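Local coordinates for uncharacterized hypothetical protein (Parabacteroides merdae, PDB 4EI0) that is of unknown function, a DUF4466 family member built largely of antiparallel beta sheets, at residues B[273-281]-B[291-299]. Sequence-based numbering, arbitrary orientation.
Sequences GLKEEAGAW and AYVYINKAS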
loop_
_atom_site.group_PDB
_atom_site.type_symbol
_atom_site.label_atom_id
_atom_site.label_comp_id
_atom_site.label_asym_id
_atom_site.label_seq_id
_atom_site.Cartn_x
_atom_site.Cartn_y
_atom_site.Cartn_z
ATOM N N GLY B 273 -30.706 -16.760 -40.725
ATOM C CA GLY B 273 -30.134 -17.524 -39.631
ATOM C C GLY B 273 -29.129 -16.838 -38.739
ATOM O O GLY B 273 -28.162 -17.455 -38.307
ATOM N N LEU B 274 -29.342 -15.565 -38.439
ATOM C CA LEU B 274 -28.544 -14.936 -37.436
ATOM C C LEU B 274 -28.806 -15.547 -36.056
ATOM O O LEU B 274 -29.895 -16.001 -35.782
ATOM C CB LEU B 274 -28.822 -13.444 -37.419
ATOM C CG LEU B 274 -28.261 -12.717 -38.621
ATOM C CD1 LEU B 274 -28.965 -11.358 -38.714
ATOM C CD2 LEU B 274 -26.757 -12.589 -38.554
ATOM N N LYS B 275 -27.803 -15.518 -35.185
ATOM C CA LYS B 275 -27.932 -15.990 -33.828
ATOM C C LYS B 275 -26.827 -15.405 -33.032
ATOM O O LYS B 275 -25.999 -14.689 -33.565
ATOM C CB LYS B 275 -27.857 -17.515 -33.796
ATOM C CG LYS B 275 -26.646 -18.133 -34.498
ATOM C CD LYS B 275 -26.649 -19.653 -34.426
ATOM C CE LYS B 275 -26.154 -20.265 -35.727
ATOM N NZ LYS B 275 -26.282 -21.726 -35.644
ATOM N N GLU B 276 -26.816 -15.693 -31.739
ATOM C CA GLU B 276 -25.794 -15.239 -30.873
ATOM C C GLU B 276 -24.408 -15.576 -31.482
ATOM O O GLU B 276 -24.184 -16.681 -31.932
ATOM C CB GLU B 276 -25.985 -15.898 -29.525
ATOM C CG GLU B 276 -24.967 -15.485 -28.480
ATOM C CD GLU B 276 -25.386 -15.877 -27.063
ATOM O OE1 GLU B 276 -26.546 -16.289 -26.854
ATOM O OE2 GLU B 276 -24.542 -15.759 -26.153
ATOM N N GLU B 277 -23.518 -14.592 -31.500
ATOM C CA GLU B 277 -22.132 -14.670 -32.019
ATOM C C GLU B 277 -22.046 -14.530 -33.521
ATOM O O GLU B 277 -20.956 -14.399 -34.063
ATOM C CB GLU B 277 -21.359 -15.938 -31.577
ATOM C CG GLU B 277 -21.112 -16.002 -30.085
ATOM C CD GLU B 277 -20.005 -17.009 -29.709
ATOM O OE1 GLU B 277 -18.948 -17.112 -30.394
ATOM O OE2 GLU B 277 -20.183 -17.714 -28.699
ATOM N N ALA B 278 -23.178 -14.513 -34.200
ATOM C CA ALA B 278 -23.181 -14.209 -35.612
ATOM C C ALA B 278 -22.834 -12.735 -35.812
ATOM O O ALA B 278 -22.760 -11.943 -34.878
ATOM C CB ALA B 278 -24.507 -14.600 -36.278
ATOM N N GLY B 279 -22.537 -12.383 -37.040
ATOM C CA GLY B 279 -22.139 -11.024 -37.353
ATOM C C GLY B 279 -22.357 -10.729 -38.823
ATOM O O GLY B 279 -22.617 -11.649 -39.605
ATOM N N ALA B 280 -22.218 -9.460 -39.175
ATOM C CA ALA B 280 -22.305 -9.062 -40.555
ATOM C C ALA B 280 -21.416 -7.873 -40.815
ATOM O O ALA B 280 -21.506 -6.820 -40.122
ATOM C CB ALA B 280 -23.727 -8.727 -40.881
ATOM N N TRP B 281 -20.510 -7.996 -41.757
ATOM C CA TRP B 281 -19.813 -6.810 -42.296
ATOM C C TRP B 281 -20.744 -6.123 -43.256
ATOM O O TRP B 281 -21.338 -6.776 -44.081
ATOM C CB TRP B 281 -18.587 -7.172 -43.066
ATOM C CG TRP B 281 -17.500 -7.813 -42.239
ATOM C CD1 TRP B 281 -17.200 -9.153 -42.151
ATOM C CD2 TRP B 281 -16.497 -7.147 -41.446
ATOM N NE1 TRP B 281 -16.116 -9.354 -41.356
ATOM C CE2 TRP B 281 -15.655 -8.189 -40.891
ATOM C CE3 TRP B 281 -16.237 -5.841 -41.126
ATOM C CZ2 TRP B 281 -14.584 -7.911 -40.081
ATOM C CZ3 TRP B 281 -15.170 -5.575 -40.267
ATOM C CH2 TRP B 281 -14.363 -6.602 -39.753
ATOM N N ALA B 291 -19.385 -1.060 -41.635
ATOM C CA ALA B 291 -19.700 -1.330 -40.223
ATOM C C ALA B 291 -19.582 -2.824 -39.990
ATOM O O ALA B 291 -19.597 -3.624 -40.947
ATOM C CB ALA B 291 -21.104 -0.860 -39.900
ATOM N N TYR B 292 -19.497 -3.199 -38.724
ATOM C CA TYR B 292 -19.578 -4.589 -38.320
ATOM C C TYR B 292 -20.662 -4.639 -37.268
ATOM O O TYR B 292 -20.569 -3.947 -36.222
ATOM C CB TYR B 292 -18.222 -5.116 -37.759
ATOM C CG TYR B 292 -18.298 -6.545 -37.270
ATOM C CD1 TYR B 292 -18.546 -7.578 -38.165
ATOM C CD2 TYR B 292 -18.176 -6.865 -35.937
ATOM C CE1 TYR B 292 -18.660 -8.895 -37.752
ATOM C CE2 TYR B 292 -18.269 -8.204 -35.511
ATOM C CZ TYR B 292 -18.560 -9.198 -36.408
ATOM O OH TYR B 292 -18.629 -10.531 -36.026
ATOM N N VAL B 293 -21.690 -5.434 -37.532
ATOM C CA VAL B 293 -22.817 -5.646 -36.628
ATOM C C VAL B 293 -22.640 -7.014 -35.938
ATOM O O VAL B 293 -22.480 -8.029 -36.604
ATOM C CB VAL B 293 -24.122 -5.654 -37.412
ATOM C CG1 VAL B 293 -25.316 -5.819 -36.444
ATOM C CG2 VAL B 293 -24.191 -4.420 -38.307
ATOM N N TYR B 294 -22.570 -7.023 -34.605
ATOM C CA TYR B 294 -22.317 -8.254 -33.840
ATOM C C TYR B 294 -23.580 -8.588 -33.097
ATOM O O TYR B 294 -24.167 -7.715 -32.489
ATOM C CB TYR B 294 -21.147 -8.061 -32.852
ATOM C CG TYR B 294 -20.932 -9.277 -31.986
ATOM C CD1 TYR B 294 -20.404 -10.421 -32.532
ATOM C CD2 TYR B 294 -21.282 -9.289 -30.642
ATOM C CE1 TYR B 294 -20.189 -11.564 -31.774
ATOM C CE2 TYR B 294 -21.098 -10.427 -29.867
ATOM C CZ TYR B 294 -20.525 -11.556 -30.431
ATOM O OH TYR B 294 -20.384 -12.729 -29.741
ATOM N N ILE B 295 -24.010 -9.835 -33.160
ATOM C CA ILE B 295 -25.204 -10.295 -32.445
ATOM C C ILE B 295 -24.801 -10.796 -31.066
ATOM O O ILE B 295 -24.292 -11.901 -30.930
ATOM C CB ILE B 295 -25.957 -11.396 -33.205
ATOM C CG1 ILE B 295 -26.222 -11.006 -34.678
ATOM C CG2 ILE B 295 -27.257 -11.783 -32.495
ATOM C CD1 ILE B 295 -26.943 -9.717 -34.945
ATOM N N ASN B 296 -24.992 -9.982 -30.034
ATOM C CA ASN B 296 -24.634 -10.353 -28.666
ATOM C C ASN B 296 -25.523 -11.483 -28.125
ATOM O O ASN B 296 -25.035 -12.388 -27.453
ATOM C CB ASN B 296 -24.754 -9.148 -27.700
ATOM C CG ASN B 296 -23.854 -7.995 -28.064
ATOM O OD1 ASN B 296 -24.309 -7.023 -28.668
ATOM N ND2 ASN B 296 -22.606 -8.039 -27.629
ATOM N N LYS B 297 -26.810 -11.445 -28.473
ATOM C CA LYS B 297 -27.850 -12.367 -27.934
ATOM C C LYS B 297 -29.017 -12.382 -28.899
ATOM O O LYS B 297 -29.234 -11.377 -29.585
ATOM C CB LYS B 297 -28.379 -11.842 -26.591
ATOM C CG LYS B 297 -27.431 -11.857 -25.399
ATOM C CD LYS B 297 -28.145 -11.373 -24.126
ATOM C CE LYS B 297 -28.341 -9.853 -24.118
ATOM N NZ LYS B 297 -29.727 -9.436 -23.747
ATOM N N ALA B 298 -29.752 -13.487 -28.991
ATOM C CA ALA B 298 -30.919 -13.525 -29.855
ATOM C C ALA B 298 -31.906 -14.561 -29.347
ATOM O O ALA B 298 -31.534 -15.696 -29.151
ATOM C CB ALA B 298 -30.546 -13.833 -31.320
ATOM N N SER B 299 -33.146 -14.149 -29.117
ATOM C CA SER B 299 -34.266 -15.047 -28.762
ATOM C C SER B 299 -35.394 -14.737 -29.733
ATOM O O SER B 299 -35.289 -13.778 -30.486
ATOM C CB SER B 299 -34.719 -14.777 -27.330
ATOM O OG SER B 299 -35.235 -13.464 -27.194
HETATM O O HOH W 1 -19.376 -13.146 -35.776
#
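The backbone of Ala-291 meets Trp-281 through a CA-H...O contact, opening an antiparallel pairing whose strand axes, at 168°, lie close to exact opposition. Tyr-292 pairs with Trp-281 at a non-hydrogen-bonded position: its CD1 sits over the centre of the indole face, 3.9 Å from Trp-281 CD2, yet the ring planes differ by 47°, which excludes a parallel stack. With CG trans to the backbone N (chi1 177°), the phenol is carried along the neighbouring strand over Gly-279, leaving its OH 3.8 Å from Gly-279 CA. A beta carbon at that glycine would collide with this hydroxyl. One water donates to both Tyr-292 OH and Glu-277 O, while Leu-240 O also bonds the phenol; a phenylalanine at Tyr-292 would probably leave Leu-240 O and the water without the hydroxyl they share. Val-293 and Ala-280 exchange two backbone hydrogen bonds, the one from Val-293 N to Ala-280 O being nearly straight. Tyr-294 runs beside Glu-277, its OH 3.4 Å from Glu-277 CG; the contact is made by the aliphatic part of Glu-277, while the hydroxyl bonds Gln-241 OE1. Ile-295 faces the type II turn of Lys-275 to Ala-278: its N bonds Ala-278 O, its O receives Glu-277 N at 2.9 Å, and CG2 abuts Lys-275 O at 3.3 Å. Leu-274 CD2 and Ala-278 CB both approach Ile-295 CG1. At Asn-296 and Lys-297, which form a classic beta bulge opposite Thr-304, Glu-276 CG lies against Asn-296 O, and beyond them Ala-298 CB reaches the backbone of Lys-275. Chemically, four backbone bonds fix the hairpin's register, whereas Tyr-292 OH is met by the water and Leu-240 O, and Tyr-294 OH by Gln-241 OE1, so both hydroxyls tie the loop containing Leu-240 and Gln-241 to the sheet.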